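Local coordinates for multisubunit Na+/H+ antiporter, A subunit (Anoxybacillus flavithermus, PDB 6Z16), which is the A subunit of a multisubunit membrane antiporter that probably exchanges sodium ions for protons across the bacterial cell membrane, at residues R397-L402 with S472-G477; S419-P424 with L465-L470; P236-I241 with A293-W298. All coordinates share one frame; numbering follows the deposited sequence.

Contact 1 of 3, residues R397-L402 with S472-G477; sequences RRLGGL and SRTFFG
Two loops at the ends of transmembrane helices 360-391 and 451-472 run together here, and L402 meets F475 at their closest point. The backbones are joined by one hydrogen bond, L402 N to F475 O at 2.8 Å, bent to 151° at the hydrogen, with the donor standing above the carbonyl plane. The side chains of the same pair also meet: L402 CB lies 3.7 Å from F475 CD1. The carbonyl of L402 comes up to the rim of the phenyl ring, near its plane, while T474 CG2 of the preceding residue covers one ring face toward the rim. F410 adds an edge-to-face ring contact, so a large flat apolar residue suits this buried place.

T474 serves two environments with its two branches. Its CG2, anti to the backbone N (OG1 at chi1 -53°), reaches L399 CD1 at 3.9 Å, and its OG1 turns back to a hydrogen bond with L470 O in the last turn of the helix. Glycines let the chains come close: G401 CA sits 3.3 Å from F475 O in a CA-H...O contact, and a beta carbon on G401 would crowd G477 C. G477 adopts backbone angles (phi 98°) at which a beta carbon would press on the carbonyl O of F476, so glycine suits it, and its neighbour T478 shares backbone hydrogen bonding with G401.

At the outer margin R397 and R473 run alongside each other in the same direction. The aliphatic part of R397 touches the guanidinium of R473, CG to NH1 at 3.9 Å, while R397 NE stays well away from it, engaged by T321 OG1. One backbone bond between the two segments, continued by G401 with T478, together with close-packed glycines and a buried aromatic, pairs two irregular interhelical loops at the end of the helix bundle of the Mrp antiporter and complex I family.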
# COMPACT_ATOMS: atom_id res chain seq x y z
N ARG A 397 -21.47 -50.86 108.86
CA ARG A 397 -22.66 -51.53 109.34
C ARG A 397 -22.71 -53.01 108.96
O ARG A 397 -23.64 -53.70 109.38
CB ARG A 397 -23.91 -50.82 108.81
CG ARG A 397 -24.09 -49.41 109.34
CD ARG A 397 -25.35 -48.77 108.80
NE ARG A 397 -25.25 -48.47 107.38
CZ ARG A 397 -25.94 -49.08 106.42
NH1 ARG A 397 -26.80 -50.05 106.75
NH2 ARG A 397 -25.79 -48.73 105.16
N ARG A 398 -21.74 -53.51 108.20
CA ARG A 398 -21.71 -54.93 107.88
C ARG A 398 -20.57 -55.67 108.56
O ARG A 398 -20.74 -56.83 108.92
CB ARG A 398 -21.62 -55.14 106.36
CG ARG A 398 -21.94 -56.58 105.93
CD ARG A 398 -21.88 -56.85 104.42
NE ARG A 398 -20.54 -56.87 103.84
CZ ARG A 398 -19.70 -57.91 103.92
NH1 ARG A 398 -20.05 -59.00 104.59
NH2 ARG A 398 -18.51 -57.85 103.34
N LEU A 399 -19.42 -55.02 108.76
CA LEU A 399 -18.28 -55.68 109.39
C LEU A 399 -18.33 -55.49 110.90
O LEU A 399 -18.53 -54.37 111.39
CB LEU A 399 -16.97 -55.17 108.79
CG LEU A 399 -16.55 -53.69 108.77
CD1 LEU A 399 -15.74 -53.31 109.98
CD2 LEU A 399 -15.76 -53.40 107.52
N GLY A 400 -18.18 -56.58 111.64
CA GLY A 400 -18.35 -56.57 113.08
C GLY A 400 -17.13 -56.97 113.87
O GLY A 400 -16.16 -56.20 113.97
N GLY A 401 -17.16 -58.15 114.47
CA GLY A 401 -16.09 -58.60 115.34
C GLY A 401 -14.88 -59.09 114.60
O GLY A 401 -14.90 -60.17 114.00
N LEU A 402 -13.79 -58.31 114.63
CA LEU A 402 -12.57 -58.65 113.91
C LEU A 402 -11.34 -58.49 114.79
O LEU A 402 -10.25 -58.21 114.30
CB LEU A 402 -12.43 -57.80 112.64
CG LEU A 402 -13.44 -58.02 111.52
CD1 LEU A 402 -13.24 -57.01 110.41
CD2 LEU A 402 -13.35 -59.43 110.98
N SER A 472 -14.46 -48.87 117.74
CA SER A 472 -15.50 -49.59 118.43
C SER A 472 -16.60 -50.02 117.49
O SER A 472 -17.53 -50.71 117.93
CB SER A 472 -16.06 -48.75 119.58
OG SER A 472 -17.11 -49.45 120.24
N ARG A 473 -16.53 -49.65 116.22
CA ARG A 473 -17.44 -50.24 115.26
C ARG A 473 -16.70 -50.89 114.10
O ARG A 473 -17.30 -51.17 113.06
CB ARG A 473 -18.47 -49.20 114.79
CG ARG A 473 -19.41 -48.80 115.93
CD ARG A 473 -20.47 -47.75 115.62
NE ARG A 473 -21.54 -48.23 114.75
CZ ARG A 473 -21.84 -47.68 113.58
NH1 ARG A 473 -22.82 -48.18 112.85
NH2 ARG A 473 -21.18 -46.61 113.17
N THR A 474 -15.40 -51.17 114.27
CA THR A 474 -14.64 -51.90 113.26
C THR A 474 -14.26 -53.30 113.71
O THR A 474 -14.35 -54.24 112.92
CB THR A 474 -13.37 -51.12 112.90
OG1 THR A 474 -13.72 -49.78 112.54
CG2 THR A 474 -12.65 -51.75 111.72
N PHE A 475 -13.86 -53.47 114.97
CA PHE A 475 -13.33 -54.73 115.45
C PHE A 475 -14.13 -55.36 116.57
O PHE A 475 -13.97 -56.56 116.81
CB PHE A 475 -11.89 -54.53 115.93
CG PHE A 475 -10.95 -54.08 114.86
CD1 PHE A 475 -10.44 -54.99 113.95
CD2 PHE A 475 -10.56 -52.75 114.77
CE1 PHE A 475 -9.57 -54.58 112.96
CE2 PHE A 475 -9.69 -52.34 113.78
CZ PHE A 475 -9.19 -53.26 112.88
N PHE A 476 -14.97 -54.60 117.27
CA PHE A 476 -15.75 -55.13 118.37
C PHE A 476 -17.09 -55.67 117.87
O PHE A 476 -17.41 -55.62 116.68
CB PHE A 476 -15.97 -54.06 119.43
CG PHE A 476 -14.72 -53.66 120.15
CD1 PHE A 476 -14.26 -54.40 121.22
CD2 PHE A 476 -14.01 -52.54 119.76
CE1 PHE A 476 -13.12 -54.03 121.89
CE2 PHE A 476 -12.87 -52.16 120.43
CZ PHE A 476 -12.42 -52.91 121.49
N GLY A 477 -17.90 -56.18 118.79
CA GLY A 477 -19.20 -56.70 118.45
C GLY A 477 -19.20 -58.21 118.30
O GLY A 477 -18.83 -58.93 119.23

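Contact 2 of 3, residues S419-P424 with L465-L470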
# COMPACT_ATOMS: atom_id res chain seq x y z
N SER A 419 -3.42 -42.57 119.02
CA SER A 419 -2.54 -41.45 118.73
C SER A 419 -3.30 -40.29 118.08
O SER A 419 -2.93 -39.13 118.26
CB SER A 419 -1.40 -41.89 117.82
OG SER A 419 -0.62 -40.78 117.44
N MET A 420 -4.35 -40.60 117.32
CA MET A 420 -5.14 -39.55 116.70
C MET A 420 -6.04 -38.85 117.72
O MET A 420 -6.28 -37.65 117.60
CB MET A 420 -5.96 -40.15 115.56
CG MET A 420 -6.79 -39.18 114.75
SD MET A 420 -7.49 -39.97 113.29
CE MET A 420 -8.69 -41.08 114.03
N ALA A 421 -6.51 -39.59 118.73
CA ALA A 421 -7.41 -39.00 119.72
C ALA A 421 -6.70 -38.02 120.64
O ALA A 421 -7.31 -37.06 121.12
CB ALA A 421 -8.09 -40.10 120.53
N GLY A 422 -5.41 -38.23 120.90
CA GLY A 422 -4.68 -37.34 121.79
C GLY A 422 -4.56 -37.87 123.20
O GLY A 422 -4.87 -37.16 124.17
N LEU A 423 -4.11 -39.10 123.34
CA LEU A 423 -4.07 -39.83 124.59
C LEU A 423 -2.63 -39.98 125.10
O LEU A 423 -1.68 -39.85 124.31
CB LEU A 423 -4.75 -41.19 124.38
CG LEU A 423 -6.25 -40.92 124.15
CD1 LEU A 423 -7.00 -42.17 123.86
CD2 LEU A 423 -6.88 -40.21 125.34
N PRO A 424 -2.42 -40.19 126.41
CA PRO A 424 -1.06 -40.09 127.01
C PRO A 424 0.00 -41.03 126.44
O PRO A 424 1.09 -40.52 126.12
CB PRO A 424 -1.31 -40.35 128.51
CG PRO A 424 -2.67 -39.86 128.72
CD PRO A 424 -3.44 -40.22 127.49
N LEU A 465 -14.69 -38.76 119.64
CA LEU A 465 -15.92 -39.49 119.36
C LEU A 465 -15.76 -40.37 118.15
O LEU A 465 -15.83 -41.61 118.28
CB LEU A 465 -17.08 -38.52 119.17
CG LEU A 465 -18.40 -39.21 118.85
CD1 LEU A 465 -18.79 -40.15 119.98
CD2 LEU A 465 -19.49 -38.19 118.62
N TYR A 466 -15.34 -39.79 117.01
CA TYR A 466 -15.32 -40.61 115.80
C TYR A 466 -14.20 -41.62 115.88
O TYR A 466 -14.42 -42.79 115.52
CB TYR A 466 -15.22 -39.77 114.52
CG TYR A 466 -14.00 -38.89 114.32
CD1 TYR A 466 -14.06 -37.53 114.58
CD2 TYR A 466 -12.80 -39.40 113.85
CE1 TYR A 466 -12.97 -36.72 114.36
CE2 TYR A 466 -11.70 -38.60 113.67
CZ TYR A 466 -11.79 -37.26 113.93
OH TYR A 466 -10.69 -36.46 113.74
N SER A 467 -13.09 -41.24 116.53
CA SER A 467 -11.96 -42.14 116.64
C SER A 467 -12.33 -43.33 117.49
O SER A 467 -12.12 -44.48 117.07
CB SER A 467 -10.75 -41.40 117.21
OG SER A 467 -11.01 -40.96 118.52
N ALA A 468 -13.05 -43.07 118.60
CA ALA A 468 -13.52 -44.15 119.45
C ALA A 468 -14.48 -45.02 118.67
O ALA A 468 -14.26 -46.23 118.53
CB ALA A 468 -14.18 -43.59 120.70
N LEU A 469 -15.43 -44.35 117.98
CA LEU A 469 -16.45 -45.04 117.21
C LEU A 469 -15.82 -45.87 116.12
O LEU A 469 -16.25 -47.02 115.92
CB LEU A 469 -17.43 -44.02 116.64
CG LEU A 469 -18.75 -44.46 116.00
CD1 LEU A 469 -19.80 -43.41 116.29
CD2 LEU A 469 -18.63 -44.65 114.49
N LEU A 470 -14.70 -45.36 115.57
CA LEU A 470 -13.95 -46.04 114.52
C LEU A 470 -13.59 -47.44 114.97
O LEU A 470 -14.18 -48.42 114.50
CB LEU A 470 -12.69 -45.23 114.20
CG LEU A 470 -11.88 -45.57 112.96
CD1 LEU A 470 -12.71 -45.20 111.77
CD2 LEU A 470 -10.56 -44.80 112.94
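The phenol ring of Y466 is the flat group here, and M420 comes to it obliquely, CE lying 3.9 Å from Y466 CE2. The Y466 side chain also packs on S330 and Q334 of helix 323-347 and on the loop residues A317 and S318, while its hydroxyl makes a weak hydrogen bond with S333. The methionine and the tyrosine side chains cross at about a right angle.

M420 carries most of the contact between the two helices. Its chain leaves helix 407-421 extended, CG anti to the backbone N (chi1 -177°), and bends only at the last torsion, which sets the methyl group down between three partners. Besides the ring, CE meets S467 CB at 3.8 Å and L470 CD2 at 4.3 Å. A long, unbranched, flexible side chain is well suited to span such a gap. Beside it, A421 CB packs at 3.6 Å from S467 OG; the small methyl leaves room for the serine, whose hydroxyl is bonded to F464 O, one turn back in its own helix.

The buried serine thus has its polar need met within its own helix, and what meets across these segments is van der Waals contact, chiefly of carbon with carbon, which probably sets the spacing of the two helices by shape and not by directed bonds.

Contact 3 of 3, residues P236-I241 with A293-W298; sequences PALVLI and AVSSVW. With PTY (phosphatidylethanolamine), chain T.
L238 and W298 cross obliquely, the leucine coming to the rim of the indole and not over it. L238 CG lies 3.9 Å from W298 CE3, near the ring plane, and one turn further along the helix I241 CG2 approaches the same edge more loosely, 4.5 Å from W298 CH2. In the tryptophan, CG anti to the backbone N (chi1 -180°) sends the indole out from its helix, and chi2 (-94°) turns the benzene edge to L238; F292 meets the ring with its plane turned by about 20°.

The two methyls of L238 part to different neighbours. CD1 goes to S295 OG at 3.4 Å, a plain packing contact, since that hydroxyl is bonded to F292 O; CD2 rests 4.0 Å from V297 CG1. A branched aliphatic residue therefore fills the angle between ring, serine and valine, and an alanine here would probably open a gap beside W298 CE3 and leave S295 OG and V297 CG1 without their methyl partners.

Another flank of helix 234-248 meets lipid. P236 CG lies 3.4 Å from O10, the carbonyl oxygen of an acyl ester of the phosphatidylethanolamine, and L240 CD2 packs 3.8 Å from C16 of an acyl chain, as suits apolar residues at a membrane face; L240 also touches F400 of another chain of the antiporter.

I241 packs on M204 and F208 of helix 184-214 and on L288 of helix 280-292, while W298 touches I285, so the contact ties the start of helix 296-316 to helix 234-248, with helices 184-214 and 280-292 packed against it.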
# COMPACT_ATOMS: atom_id res chain seq x y z
N PRO A 236 -2.93 -7.56 97.90
CA PRO A 236 -3.45 -8.53 96.92
C PRO A 236 -2.61 -9.79 96.79
O PRO A 236 -3.17 -10.88 96.62
CB PRO A 236 -3.48 -7.74 95.61
CG PRO A 236 -3.55 -6.36 96.01
CD PRO A 236 -2.74 -6.25 97.24
N ALA A 237 -1.28 -9.66 96.88
CA ALA A 237 -0.41 -10.83 96.90
C ALA A 237 -0.70 -11.71 98.11
O ALA A 237 -0.76 -12.93 97.98
CB ALA A 237 1.05 -10.39 96.91
N LEU A 238 -0.91 -11.08 99.26
CA LEU A 238 -1.26 -11.79 100.49
C LEU A 238 -2.54 -12.59 100.33
O LEU A 238 -2.57 -13.79 100.59
CB LEU A 238 -1.38 -10.78 101.63
CG LEU A 238 -1.42 -11.15 103.11
CD1 LEU A 238 -0.85 -9.98 103.88
CD2 LEU A 238 -2.82 -11.44 103.60
N VAL A 239 -3.59 -11.94 99.82
CA VAL A 239 -4.90 -12.58 99.72
C VAL A 239 -4.89 -13.68 98.66
O VAL A 239 -5.46 -14.76 98.87
CB VAL A 239 -5.99 -11.53 99.46
CG1 VAL A 239 -7.34 -12.17 99.22
CG2 VAL A 239 -6.09 -10.59 100.64
N LEU A 240 -4.19 -13.47 97.54
CA LEU A 240 -4.20 -14.48 96.47
C LEU A 240 -3.35 -15.70 96.82
O LEU A 240 -3.78 -16.84 96.60
CB LEU A 240 -3.76 -13.85 95.15
CG LEU A 240 -4.75 -12.89 94.50
CD1 LEU A 240 -4.13 -12.20 93.31
CD2 LEU A 240 -6.01 -13.62 94.10
N ILE A 241 -2.13 -15.48 97.36
CA ILE A 241 -1.29 -16.58 97.84
C ILE A 241 -2.01 -17.36 98.93
O ILE A 241 -2.03 -18.60 98.92
CB ILE A 241 0.06 -16.05 98.34
CG1 ILE A 241 0.94 -15.58 97.19
CG2 ILE A 241 0.80 -17.08 99.16
CD1 ILE A 241 2.18 -14.86 97.66
N ALA A 293 3.73 -12.39 107.87
CA ALA A 293 3.19 -12.39 109.23
C ALA A 293 3.51 -11.12 109.99
O ALA A 293 3.17 -11.02 111.17
CB ALA A 293 3.70 -13.60 110.01
N VAL A 294 4.14 -10.13 109.35
CA VAL A 294 4.27 -8.81 109.96
C VAL A 294 2.96 -8.04 109.91
O VAL A 294 2.80 -7.06 110.65
CB VAL A 294 5.44 -8.09 109.26
CG1 VAL A 294 5.06 -7.69 107.85
CG2 VAL A 294 5.96 -6.90 110.06
N SER A 295 2.01 -8.47 109.10
CA SER A 295 0.67 -7.90 109.06
C SER A 295 -0.30 -8.79 109.83
O SER A 295 -0.07 -9.98 110.03
CB SER A 295 0.19 -7.73 107.62
OG SER A 295 -0.04 -8.99 107.02
N SER A 296 -1.42 -8.19 110.24
CA SER A 296 -2.39 -8.90 111.04
C SER A 296 -3.38 -9.69 110.21
O SER A 296 -3.97 -10.66 110.72
CB SER A 296 -3.15 -7.91 111.93
OG SER A 296 -2.27 -7.24 112.80
N VAL A 297 -3.57 -9.31 108.94
CA VAL A 297 -4.55 -9.95 108.08
C VAL A 297 -4.17 -11.40 107.83
O VAL A 297 -5.02 -12.30 107.91
CB VAL A 297 -4.69 -9.17 106.76
CG1 VAL A 297 -5.72 -9.82 105.85
CG2 VAL A 297 -5.04 -7.72 107.03
N TRP A 298 -2.88 -11.65 107.58
CA TRP A 298 -2.34 -12.99 107.39
C TRP A 298 -2.59 -13.87 108.61
O TRP A 298 -3.22 -14.93 108.50
CB TRP A 298 -0.84 -12.91 107.11
CG TRP A 298 -0.13 -14.23 106.89
CD1 TRP A 298 0.52 -14.98 107.82
CD2 TRP A 298 0.07 -14.90 105.63
NE1 TRP A 298 1.07 -16.09 107.24
CE2 TRP A 298 0.81 -16.07 105.90
CE3 TRP A 298 -0.32 -14.64 104.32
CZ2 TRP A 298 1.17 -16.96 104.90
CZ3 TRP A 298 0.04 -15.53 103.33
CH2 TRP A 298 0.77 -16.68 103.63
C1 PTY T . -8.36 -3.34 94.89
C2 PTY T . -7.62 -3.00 101.10
C3 PTY T . -6.21 -2.38 101.03
O4 PTY T . -9.50 -4.24 94.84
C5 PTY T . -6.21 -3.11 96.20
C6 PTY T . -7.68 -3.47 96.23
O7 PTY T . -7.93 -4.75 96.92
C8 PTY T . -7.46 -5.94 96.46
O10 PTY T . -6.92 -6.11 95.40
C11 PTY T . -7.72 -7.03 97.46
C12 PTY T . -7.41 -8.42 96.93
C13 PTY T . -8.50 -8.98 96.03
C14 PTY T . -8.30 -10.45 95.73
C15 PTY T . -9.52 -11.16 95.15
C16 PTY T . -9.48 -12.66 95.37
C17 PTY T . -10.66 -13.43 94.81
C18 PTY T . -10.67 -13.52 93.29
C19 PTY T . -11.58 -14.61 92.75
C20 PTY T . -13.03 -14.46 93.17
C30 PTY T . -9.50 -5.11 93.84
C31 PTY T . -10.71 -5.99 93.86
O30 PTY T . -8.63 -5.18 93.02
C32 PTY T . -10.63 -7.08 92.80
C33 PTY T . -11.80 -8.04 92.82
C34 PTY T . -11.69 -9.14 91.79
C35 PTY T . -12.89 -10.07 91.73
C36 PTY T . -12.79 -11.10 90.61
C37 PTY T . -14.02 -11.98 90.46
P1 PTY T . -5.24 -2.63 98.54
O11 PTY T . -6.03 -1.85 99.69
O12 PTY T . -5.51 -3.95 98.72
O13 PTY T . -3.89 -2.28 98.53
O14 PTY T . -5.92 -2.22 97.30
N1 PTY T . -7.78 -3.71 102.37

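Following the chain from its N terminus, contact 3 comes first: it links helix 234-248 to the start of helix 296-316, closing a largely helical loop of about fifty residues before either of the others begins. Contact 1 then opens at 397-402 and closes at 472-477, and contact 2, joining 419-424 to 465-470, lies wholly within that span, so the two nest without crossing. Both join the helix 407-421 region to the helix 451-472 region, contact 2 between the helices themselves and contact 1 through the flanking loops, their centres about 16 Å apart. Contact 3 stands well away, its nearest atoms about 23 Å from contact 2 and about 36 Å from contact 1.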